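Local coordinates for protein SaTIE-TED (Staphylococcus aureus, PDB 6FX6) that is the thioester domain of an LPXTG-anchored surface protein, of unknown function but probably suited, as in related domains, to covalent attachment to host targets, at residues A192-I203 and P228-K239; A135-K143 and F156-S164. All coordinates share one frame; numbering follows the deposited sequence.

Interaction 1 of 2, residues A192-I203 and P228-K239; sequences APDNATIHLDRI and PLDSWLTLQVIK
Ala196 faces Leu235, and Ile198 faces Leu233, as hydrogen-bonded pairs of an antiparallel ladder joining strands 195-201 and 231-238 at 154°. The bridges run from Asn195 to Leu200, and Asp194 O also accepts from Val237 N; at the far end Pro228 O receives Ile203 N (3.2 Å).

The face with Thr197, His199, Trp232 and Thr234 is polar or amphipathic. Thr197 OG1 and Thr234 OG1 meet at 2.9 Å across a non-hydrogen-bonded pair, a place that suits beta-branched hydroxyl residues. His199 ND1 donates to Asp230 OD2 (2.8 Å); the oxygen lies in the imidazole plane, but the ring reaches its syn side from out of the carboxylate plane. Asp230 reaches the ring because chi1 of 62° sets CG between its N and carbonyl carbon. Thr197 CG2 sits over one face of that ring, toward its rim.

Apart from Ser231, whose OG bonds to Ala139 N, the other face is apolar: Ile198 CD1 touches Leu235 CD1 (3.8 Å), and strands 175-180 and 183-188 pack over them. Val237 CG2 fits against the methyls of Ala192 and Ala196.

At the ends, Lys239 NZ, though poorly ordered, donates to Ala192 O (2.7 Å) and Lys190 O, while a water links Arg202 NE with Leu229 O and Arg202 NH2 bonds to Gln137 O. The ring-plane bond fixes the rotation of His199, and Asp230 probably favours a proton on ND1.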
loop_
_atom_site.group_PDB
_atom_site.type_symbol
_atom_site.label_atom_id
_atom_site.label_comp_id
_atom_site.label_asym_id
_atom_site.label_seq_id
_atom_site.Cartn_x
_atom_site.Cartn_y
_atom_site.Cartn_z
ATOM N N ALA A 192 -11.027 -12.063 28.748
ATOM C CA ALA A 192 -11.527 -11.849 27.396
ATOM C C ALA A 192 -12.972 -11.375 27.434
ATOM O O ALA A 192 -13.770 -11.902 28.213
ATOM C CB ALA A 192 -11.432 -13.124 26.577
ATOM N N PRO A 193 -13.320 -10.384 26.594
ATOM C CA PRO A 193 -14.726 -9.997 26.507
ATOM C C PRO A 193 -15.550 -11.126 25.870
ATOM O O PRO A 193 -14.979 -12.047 25.274
ATOM C CB PRO A 193 -14.690 -8.749 25.627
ATOM C CG PRO A 193 -13.495 -8.938 24.764
ATOM C CD PRO A 193 -12.495 -9.695 25.584
ATOM N N ASP A 194 -16.870 -11.069 26.019
ATOM C CA ASP A 194 -17.732 -12.169 25.578
ATOM C C ASP A 194 -17.644 -12.382 24.064
ATOM O O ASP A 194 -17.611 -13.522 23.594
ATOM C CB ASP A 194 -19.183 -11.945 26.025
ATOM C CG ASP A 194 -19.358 -12.043 27.541
ATOM O OD1 ASP A 194 -18.684 -12.880 28.181
ATOM O OD2 ASP A 194 -20.186 -11.285 28.095
ATOM N N ASN A 195 -17.569 -11.283 23.317
ATOM C CA ASN A 195 -17.323 -11.328 21.886
ATOM C C ASN A 195 -15.972 -10.678 21.613
ATOM O O ASN A 195 -15.849 -9.454 21.647
ATOM C CB ASN A 195 -18.464 -10.634 21.145
ATOM C CG ASN A 195 -19.794 -11.328 21.375
ATOM O OD1 ASN A 195 -20.584 -10.920 22.230
ATOM N ND2 ASN A 195 -20.025 -12.412 20.652
ATOM N N ALA A 196 -14.960 -11.512 21.370
ATOM C CA ALA A 196 -13.578 -11.066 21.200
ATOM C C ALA A 196 -13.125 -11.235 19.753
ATOM O O ALA A 196 -13.048 -12.358 19.249
ATOM C CB ALA A 196 -12.668 -11.848 22.127
ATOM N N THR A 197 -12.807 -10.117 19.100
ATOM C CA THR A 197 -12.458 -10.109 17.683
ATOM C C THR A 197 -10.940 -10.073 17.481
ATOM O O THR A 197 -10.258 -9.190 18.002
ATOM C CB THR A 197 -13.134 -8.928 16.969
ATOM O OG1 THR A 197 -14.553 -9.092 17.057
ATOM C CG2 THR A 197 -12.733 -8.857 15.503
ATOM N N ILE A 198 -10.442 -11.051 16.721
ATOM C CA ILE A 198 -9.045 -11.141 16.316
ATOM C C ILE A 198 -8.911 -10.600 14.888
ATOM O O ILE A 198 -9.665 -11.004 14.005
ATOM C CB ILE A 198 -8.556 -12.608 16.377
ATOM C CG1 ILE A 198 -8.604 -13.107 17.828
ATOM C CG2 ILE A 198 -7.149 -12.728 15.807
ATOM C CD1 ILE A 198 -8.302 -14.580 18.007
ATOM N N HIS A 199 -7.956 -9.696 14.673
ATOM C CA HIS A 199 -7.688 -9.121 13.350
ATOM C C HIS A 199 -6.338 -9.578 12.842
ATOM O O HIS A 199 -5.336 -9.399 13.528
ATOM C CB HIS A 199 -7.661 -7.589 13.400
ATOM C CG HIS A 199 -8.873 -6.976 14.019
ATOM N ND1 HIS A 199 -9.968 -6.586 13.280
ATOM C CD2 HIS A 199 -9.149 -6.653 15.306
ATOM C CE1 HIS A 199 -10.876 -6.064 14.089
ATOM N NE2 HIS A 199 -10.404 -6.092 15.323
ATOM N N LEU A 200 -6.316 -10.134 11.633
ATOM C CA LEU A 200 -5.087 -10.594 10.978
ATOM C C LEU A 200 -4.739 -9.648 9.827
ATOM O O LEU A 200 -5.211 -9.830 8.710
ATOM C CB LEU A 200 -5.277 -12.022 10.461
ATOM C CG LEU A 200 -5.871 -13.014 11.458
ATOM C CD1 LEU A 200 -5.956 -14.389 10.806
ATOM C CD2 LEU A 200 -5.068 -13.061 12.751
ATOM N N ASP A 201 -3.901 -8.648 10.116
ATOM C CA ASP A 201 -3.628 -7.547 9.185
ATOM C C ASP A 201 -2.594 -7.900 8.122
ATOM O O ASP A 201 -1.547 -8.474 8.428
ATOM C CB ASP A 201 -3.098 -6.317 9.934
ATOM C CG ASP A 201 -4.039 -5.823 11.005
ATOM O OD1 ASP A 201 -5.271 -5.931 10.841
ATOM O OD2 ASP A 201 -3.532 -5.309 12.016
ATOM N N ARG A 202 -2.875 -7.512 6.883
ATOM C CA ARG A 202 -1.881 -7.558 5.811
ATOM C C ARG A 202 -0.933 -6.351 5.837
ATOM O O ARG A 202 0.206 -6.461 5.395
ATOM C CB ARG A 202 -2.562 -7.641 4.445
ATOM C CG ARG A 202 -3.224 -8.976 4.168
ATOM C CD ARG A 202 -4.084 -8.900 2.919
ATOM N NE ARG A 202 -4.633 -10.203 2.554
ATOM C CZ ARG A 202 -4.013 -11.138 1.827
ATOM N NH1 ARG A 202 -2.778 -10.955 1.345
ATOM N NH2 ARG A 202 -4.644 -12.284 1.572
ATOM N N ILE A 203 -1.419 -5.210 6.332
ATOM C CA ILE A 203 -0.655 -3.960 6.375
ATOM C C ILE A 203 -0.617 -3.415 7.809
ATOM O O ILE A 203 -1.657 -3.237 8.438
ATOM C CB ILE A 203 -1.269 -2.899 5.426
ATOM C CG1 ILE A 203 -1.262 -3.418 3.978
ATOM C CG2 ILE A 203 -0.510 -1.579 5.526
ATOM C CD1 ILE A 203 -1.986 -2.531 2.978
ATOM N N PRO A 228 -6.010 -1.728 7.016
ATOM C CA PRO A 228 -5.092 -2.851 7.250
ATOM C C PRO A 228 -5.395 -4.132 6.447
ATOM O O PRO A 228 -4.580 -5.053 6.463
ATOM C CB PRO A 228 -5.214 -3.107 8.758
ATOM C CG PRO A 228 -6.530 -2.543 9.145
ATOM C CD PRO A 228 -6.795 -1.397 8.220
ATOM N N LEU A 229 -6.543 -4.191 5.776
ATOM C CA LEU A 229 -6.918 -5.321 4.920
ATOM C C LEU A 229 -6.891 -6.633 5.706
ATOM O O LEU A 229 -6.274 -7.614 5.284
ATOM C CB LEU A 229 -6.006 -5.401 3.688
ATOM C CG LEU A 229 -5.873 -4.132 2.847
ATOM C CD1 LEU A 229 -4.890 -4.377 1.718
ATOM C CD2 LEU A 229 -7.210 -3.667 2.291
ATOM N N ASP A 230 -7.555 -6.621 6.859
ATOM C CA ASP A 230 -7.513 -7.749 7.784
ATOM C C ASP A 230 -8.572 -8.794 7.491
ATOM O O ASP A 230 -9.704 -8.464 7.153
ATOM C CB ASP A 230 -7.625 -7.296 9.247
ATOM C CG ASP A 230 -8.927 -6.596 9.562
ATOM O OD1 ASP A 230 -9.282 -5.656 8.825
ATOM O OD2 ASP A 230 -9.580 -6.950 10.567
ATOM N N SER A 231 -8.183 -10.058 7.608
ATOM C CA SER A 231 -9.138 -11.127 7.853
ATOM C C SER A 231 -9.424 -11.060 9.341
ATOM O O SER A 231 -8.498 -10.862 10.123
ATOM C CB SER A 231 -8.559 -12.488 7.477
ATOM O OG SER A 231 -8.289 -12.538 6.092
ATOM N N TRP A 232 -10.692 -11.190 9.730
ATOM C CA TRP A 232 -11.057 -11.189 11.141
ATOM C C TRP A 232 -12.043 -12.283 11.514
ATOM O O TRP A 232 -12.839 -12.760 10.694
ATOM C CB TRP A 232 -11.567 -9.811 11.598
ATOM C CG TRP A 232 -12.806 -9.300 10.918
ATOM C CD1 TRP A 232 -12.857 -8.432 9.866
ATOM C CD2 TRP A 232 -14.170 -9.584 11.266
ATOM N NE1 TRP A 232 -14.158 -8.171 9.525
ATOM C CE2 TRP A 232 -14.988 -8.865 10.364
ATOM C CE3 TRP A 232 -14.780 -10.384 12.241
ATOM C CZ2 TRP A 232 -16.391 -8.918 10.410
ATOM C CZ3 TRP A 232 -16.184 -10.439 12.288
ATOM C CH2 TRP A 232 -16.969 -9.704 11.378
ATOM N N LEU A 233 -11.975 -12.643 12.788
ATOM C CA LEU A 233 -12.731 -13.739 13.363
ATOM C C LEU A 233 -13.149 -13.325 14.761
ATOM O O LEU A 233 -12.306 -12.867 15.550
ATOM C CB LEU A 233 -11.829 -14.970 13.410
ATOM C CG LEU A 233 -12.284 -16.260 14.095
ATOM C CD1 LEU A 233 -11.663 -17.465 13.404
ATOM C CD2 LEU A 233 -11.925 -16.273 15.568
ATOM N N THR A 234 -14.435 -13.487 15.073
ATOM C CA THR A 234 -14.959 -13.143 16.391
ATOM C C THR A 234 -15.163 -14.410 17.206
ATOM O O THR A 234 -15.887 -15.309 16.785
ATOM C CB THR A 234 -16.272 -12.344 16.281
ATOM O OG1 THR A 234 -16.011 -11.116 15.592
ATOM C CG2 THR A 234 -16.848 -12.015 17.667
ATOM N N LEU A 235 -14.515 -14.478 18.367
ATOM C CA LEU A 235 -14.701 -15.593 19.293
ATOM C C LEU A 235 -15.847 -15.295 20.245
ATOM O O LEU A 235 -15.909 -14.206 20.804
ATOM C CB LEU A 235 -13.444 -15.815 20.117
ATOM C CG LEU A 235 -12.132 -16.052 19.368
ATOM C CD1 LEU A 235 -10.961 -15.988 20.339
ATOM C CD2 LEU A 235 -12.149 -17.382 18.635
ATOM N N GLN A 236 -16.747 -16.260 20.421
ATOM C CA GLN A 236 -17.792 -16.182 21.435
ATOM C C GLN A 236 -17.253 -16.931 22.654
ATOM O O GLN A 236 -17.238 -18.164 22.676
ATOM C CB GLN A 236 -19.095 -16.801 20.928
ATOM C CG GLN A 236 -19.697 -16.094 19.719
ATOM C CD GLN A 236 -20.918 -16.806 19.143
ATOM O OE1 GLN A 236 -21.053 -18.031 19.238
ATOM N NE2 GLN A 236 -21.812 -16.036 18.527
ATOM N N VAL A 237 -16.796 -16.179 23.654
ATOM C CA VAL A 237 -16.037 -16.752 24.767
ATOM C C VAL A 237 -17.021 -17.301 25.800
ATOM O O VAL A 237 -17.792 -16.541 26.381
ATOM C CB VAL A 237 -15.083 -15.720 25.412
ATOM C CG1 VAL A 237 -14.171 -16.394 26.431
ATOM C CG2 VAL A 237 -14.247 -15.026 24.337
ATOM N N ILE A 238 -16.984 -18.618 26.006
ATOM C CA ILE A 238 -17.906 -19.316 26.908
ATOM C C ILE A 238 -17.273 -19.394 28.294
ATOM O O ILE A 238 -16.228 -20.019 28.463
ATOM C CB ILE A 238 -18.242 -20.734 26.388
ATOM C CG1 ILE A 238 -18.977 -20.636 25.045
ATOM C CG2 ILE A 238 -19.093 -21.502 27.402
ATOM C CD1 ILE A 238 -19.021 -21.933 24.268
ATOM N N LYS A 239 -17.924 -18.770 29.276
ATOM C CA LYS A 239 -17.371 -18.615 30.627
ATOM C C LYS A 239 -17.607 -19.848 31.492
ATOM O O LYS A 239 -16.662 -20.390 32.067
ATOM C CB LYS A 239 -17.975 -17.386 31.319
ATOM C CG LYS A 239 -17.781 -16.071 30.574
ATOM C CD LYS A 239 -16.343 -15.582 30.639
ATOM C CE LYS A 239 -16.092 -14.472 29.634
ATOM N NZ LYS A 239 -14.662 -14.068 29.617
HETATM O O HOH W 1 -6.564 -10.255 4.745
#

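Interaction 2 of 2, residues A135-K143 and F156-S164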
loop_
_atom_site.group_PDB
_atom_site.type_symbol
_atom_site.label_atom_id
_atom_site.label_comp_id
_atom_site.label_asym_id
_atom_site.label_seq_id
_atom_site.Cartn_x
_atom_site.Cartn_y
_atom_site.Cartn_z
ATOM N N ALA A 135 -3.814 -9.278 -2.113
ATOM C CA ALA A 135 -4.259 -8.533 -0.923
ATOM C C ALA A 135 -5.781 -8.397 -0.779
ATOM O O ALA A 135 -6.252 -8.040 0.297
ATOM C CB ALA A 135 -3.611 -7.151 -0.885
ATOM N N GLU A 136 -6.535 -8.642 -1.854
ATOM C CA GLU A 136 -8.002 -8.720 -1.787
ATOM C C GLU A 136 -8.505 -10.016 -1.147
ATOM O O GLU A 136 -9.632 -10.059 -0.655
ATOM C CB GLU A 136 -8.626 -8.602 -3.181
ATOM C CG GLU A 136 -8.377 -7.277 -3.893
ATOM C CD GLU A 136 -8.978 -7.222 -5.299
ATOM O OE1 GLU A 136 -9.549 -8.237 -5.769
ATOM O OE2 GLU A 136 -8.879 -6.151 -5.942
ATOM N N GLN A 137 -7.685 -11.066 -1.161
ATOM C CA GLN A 137 -8.101 -12.375 -0.653
ATOM C C GLN A 137 -8.179 -12.366 0.869
ATOM O O GLN A 137 -7.369 -11.718 1.537
ATOM C CB GLN A 137 -7.156 -13.486 -1.123
ATOM C CG GLN A 137 -6.983 -13.598 -2.637
ATOM C CD GLN A 137 -8.303 -13.715 -3.389
ATOM O OE1 GLN A 137 -9.232 -14.390 -2.941
ATOM N NE2 GLN A 137 -8.389 -13.051 -4.537
ATOM N N ARG A 138 -9.166 -13.085 1.397
ATOM C CA ARG A 138 -9.430 -13.158 2.831
ATOM C C ARG A 138 -9.458 -14.613 3.275
ATOM O O ARG A 138 -9.738 -15.514 2.479
ATOM C CB ARG A 138 -10.766 -12.480 3.156
ATOM C CG ARG A 138 -10.806 -10.987 2.840
ATOM C CD ARG A 138 -9.949 -10.189 3.813
ATOM N NE ARG A 138 -9.952 -8.751 3.525
ATOM C CZ ARG A 138 -9.175 -8.130 2.628
ATOM N NH1 ARG A 138 -9.282 -6.816 2.478
ATOM N NH2 ARG A 138 -8.300 -8.794 1.877
ATOM N N ALA A 139 -9.150 -14.833 4.553
ATOM C CA ALA A 139 -9.205 -16.166 5.156
ATOM C C ALA A 139 -10.588 -16.803 5.031
ATOM O O ALA A 139 -11.594 -16.104 4.895
ATOM C CB ALA A 139 -8.797 -16.097 6.615
ATOM N N SER A 140 -10.639 -18.133 5.067
ATOM C CA SER A 140 -11.910 -18.865 4.943
ATOM C C SER A 140 -12.847 -18.627 6.134
ATOM O O SER A 140 -14.062 -18.757 6.005
ATOM C CB SER A 140 -11.651 -20.362 4.779
ATOM O OG SER A 140 -10.957 -20.883 5.901
ATOM N N PHE A 141 -12.277 -18.279 7.286
ATOM C CA PHE A 141 -13.066 -17.947 8.483
ATOM C C PHE A 141 -13.359 -16.442 8.643
ATOM O O PHE A 141 -13.825 -16.012 9.695
ATOM C CB PHE A 141 -12.420 -18.543 9.749
ATOM C CG PHE A 141 -10.952 -18.219 9.920
ATOM C CD1 PHE A 141 -10.531 -16.935 10.255
ATOM C CD2 PHE A 141 -9.986 -19.215 9.764
ATOM C CE1 PHE A 141 -9.182 -16.648 10.413
ATOM C CE2 PHE A 141 -8.637 -18.931 9.928
ATOM C CZ PHE A 141 -8.235 -17.645 10.254
ATOM N N HIS A 142 -13.114 -15.656 7.595
ATOM C CA HIS A 142 -13.336 -14.204 7.605
ATOM C C HIS A 142 -14.789 -13.857 7.919
ATOM O O HIS A 142 -15.702 -14.414 7.324
ATOM C CB HIS A 142 -12.938 -13.613 6.249
ATOM C CG HIS A 142 -13.020 -12.123 6.179
ATOM N ND1 HIS A 142 -12.453 -11.305 7.128
ATOM C CD2 HIS A 142 -13.570 -11.302 5.254
ATOM C CE1 HIS A 142 -12.655 -10.041 6.798
ATOM N NE2 HIS A 142 -13.335 -10.012 5.667
ATOM N N LYS A 143 -14.972 -12.951 8.875
ATOM C CA LYS A 143 -16.286 -12.513 9.380
ATOM C C LYS A 143 -17.084 -13.544 10.198
ATOM O O LYS A 143 -18.202 -13.242 10.605
ATOM C CB LYS A 143 -17.199 -11.976 8.263
ATOM C CG LYS A 143 -16.600 -10.935 7.340
ATOM C CD LYS A 143 -17.690 -10.385 6.432
ATOM C CE LYS A 143 -17.138 -9.706 5.194
ATOM N NZ LYS A 143 -18.217 -9.462 4.193
ATOM N N PHE A 156 -7.918 -22.966 14.245
ATOM C CA PHE A 156 -8.804 -22.605 13.141
ATOM C C PHE A 156 -7.992 -22.606 11.861
ATOM O O PHE A 156 -7.004 -21.873 11.751
ATOM C CB PHE A 156 -9.433 -21.237 13.387
ATOM C CG PHE A 156 -10.170 -21.146 14.691
ATOM C CD1 PHE A 156 -11.436 -21.700 14.825
ATOM C CD2 PHE A 156 -9.581 -20.540 15.801
ATOM C CE1 PHE A 156 -12.117 -21.636 16.039
ATOM C CE2 PHE A 156 -10.256 -20.471 17.016
ATOM C CZ PHE A 156 -11.525 -21.019 17.134
ATOM N N VAL A 157 -8.400 -23.450 10.912
ATOM C CA VAL A 157 -7.676 -23.635 9.667
ATOM C C VAL A 157 -8.214 -22.667 8.621
ATOM O O VAL A 157 -9.421 -22.577 8.415
ATOM C CB VAL A 157 -7.811 -25.084 9.143
ATOM C CG1 VAL A 157 -7.091 -25.254 7.807
ATOM C CG2 VAL A 157 -7.271 -26.075 10.169
ATOM N N ASP A 158 -7.307 -21.951 7.966
ATOM C CA ASP A 158 -7.638 -21.129 6.810
ATOM C C ASP A 158 -7.496 -21.970 5.538
ATOM O O ASP A 158 -6.395 -22.135 5.025
ATOM C CB ASP A 158 -6.717 -19.903 6.748
ATOM C CG ASP A 158 -6.933 -19.056 5.498
ATOM O OD1 ASP A 158 -7.999 -19.173 4.859
ATOM O OD2 ASP A 158 -6.024 -18.270 5.154
ATOM N N THR A 159 -8.615 -22.474 5.025
ATOM C CA THR A 159 -8.623 -23.240 3.770
ATOM C C THR A 159 -8.377 -22.390 2.507
ATOM O O THR A 159 -8.167 -22.958 1.436
ATOM C CB THR A 159 -9.935 -24.044 3.594
ATOM O OG1 THR A 159 -11.066 -23.177 3.732
ATOM C CG2 THR A 159 -10.026 -25.152 4.629
ATOM N N ASN A 160 -8.405 -21.056 2.621
ATOM C CA ASN A 160 -8.025 -20.159 1.505
ATOM C C ASN A 160 -6.509 -19.945 1.329
ATOM O O ASN A 160 -6.103 -19.291 0.367
ATOM C CB ASN A 160 -8.711 -18.781 1.633
ATOM C CG ASN A 160 -10.082 -18.730 0.979
ATOM O OD1 ASN A 160 -10.754 -19.747 0.803
ATOM N ND2 ASN A 160 -10.509 -17.521 0.626
ATOM N N ASN A 161 -5.687 -20.454 2.254
ATOM C CA ASN A 161 -4.221 -20.417 2.124
ATOM C C ASN A 161 -3.692 -18.963 2.044
ATOM O O ASN A 161 -2.941 -18.604 1.128
ATOM C CB ASN A 161 -3.782 -21.287 0.915
ATOM C CG ASN A 161 -2.268 -21.490 0.824
ATOM O OD1 ASN A 161 -1.565 -21.576 1.834
ATOM N ND2 ASN A 161 -1.765 -21.571 -0.405
ATOM N N THR A 162 -4.099 -18.136 3.007
ATOM C CA THR A 162 -3.713 -16.715 3.040
ATOM C C THR A 162 -2.892 -16.280 4.257
ATOM O O THR A 162 -2.434 -15.139 4.292
ATOM C CB THR A 162 -4.950 -15.785 2.996
ATOM O OG1 THR A 162 -5.731 -15.971 4.182
ATOM C CG2 THR A 162 -5.806 -16.056 1.759
ATOM N N LEU A 163 -2.683 -17.152 5.242
ATOM C CA LEU A 163 -2.100 -16.704 6.516
ATOM C C LEU A 163 -0.617 -16.326 6.450
ATOM O O LEU A 163 -0.158 -15.555 7.291
ATOM C CB LEU A 163 -2.369 -17.714 7.638
ATOM C CG LEU A 163 -3.848 -18.012 7.931
ATOM C CD1 LEU A 163 -3.993 -18.768 9.244
ATOM C CD2 LEU A 163 -4.707 -16.749 7.961
ATOM N N SER A 164 0.109 -16.815 5.439
ATOM C CA SER A 164 1.507 -16.400 5.201
ATOM C C SER A 164 1.699 -14.914 4.821
ATOM O O SER A 164 2.811 -14.410 4.922
ATOM C CB SER A 164 2.165 -17.280 4.127
ATOM O OG SER A 164 1.726 -16.927 2.828
#
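Asp158 ties the two segments together through its carboxylate, with Ser140 N donating to OD1 at 2.8 Å. Asn160 N reaches the same oxygen from the opposite face of the carboxylate plane, completing an Asx turn, while Thr162 grips OD2 with both its backbone N and its hydroxyl. Four donors thus hold this buried group, and a short acidic side chain suits such a tight bend. In return, Ser140 OG accepts from Thr159 N (3.0 Å), and Asn160 ND2 lies nearly in line with the C=O of Arg138, 2.8 Å from its O, but its N-H is bent to 130°.

Two type I turns, Ala139 to His142 and Asp158 to Asn161, are therefore locked against each other. The first lies between helix 121-134 and strand 145-149, the second just beyond strand 154-157.

Around the polar centre, the small Ala139 sets CA 3.3 Å from Asp158 OD1 and lays its methyl over one face of the Phe141 ring, offset toward the rim. Phe141 turns the edge of that ring to the Val157 carbonyl, CD2 lying 3.7 Å from O, and CE2 meets Asp158 CB (3.8 Å). Leu163 CD2 approaches Phe141 CZ at 4.3 Å, and Thr162 CG2 rests beside Gln137 CB.

How the interactions relate
Leaving helix 121-134, the chain passes through 135-143, forms strands 145-149 and 154-157, and returns at 156-164, where interaction 2 closes a short loop. It then builds strands 168-170, 175-180 and 183-188 before 192-203; interaction 1 closes a second loop, through strands 210-213 and 220-222, when 228-239 comes back. The loops follow in series, neither nesting nor crossing. Their centres are 13 Å apart and they touch: Arg202 NH2 probably bonds to Gln137 O, Lys143 N to Trp232 O, and Phe141 packs on Leu233. Together they join the central pair of the four-stranded sheet to the helix exit and to the edge of the three-stranded sheet.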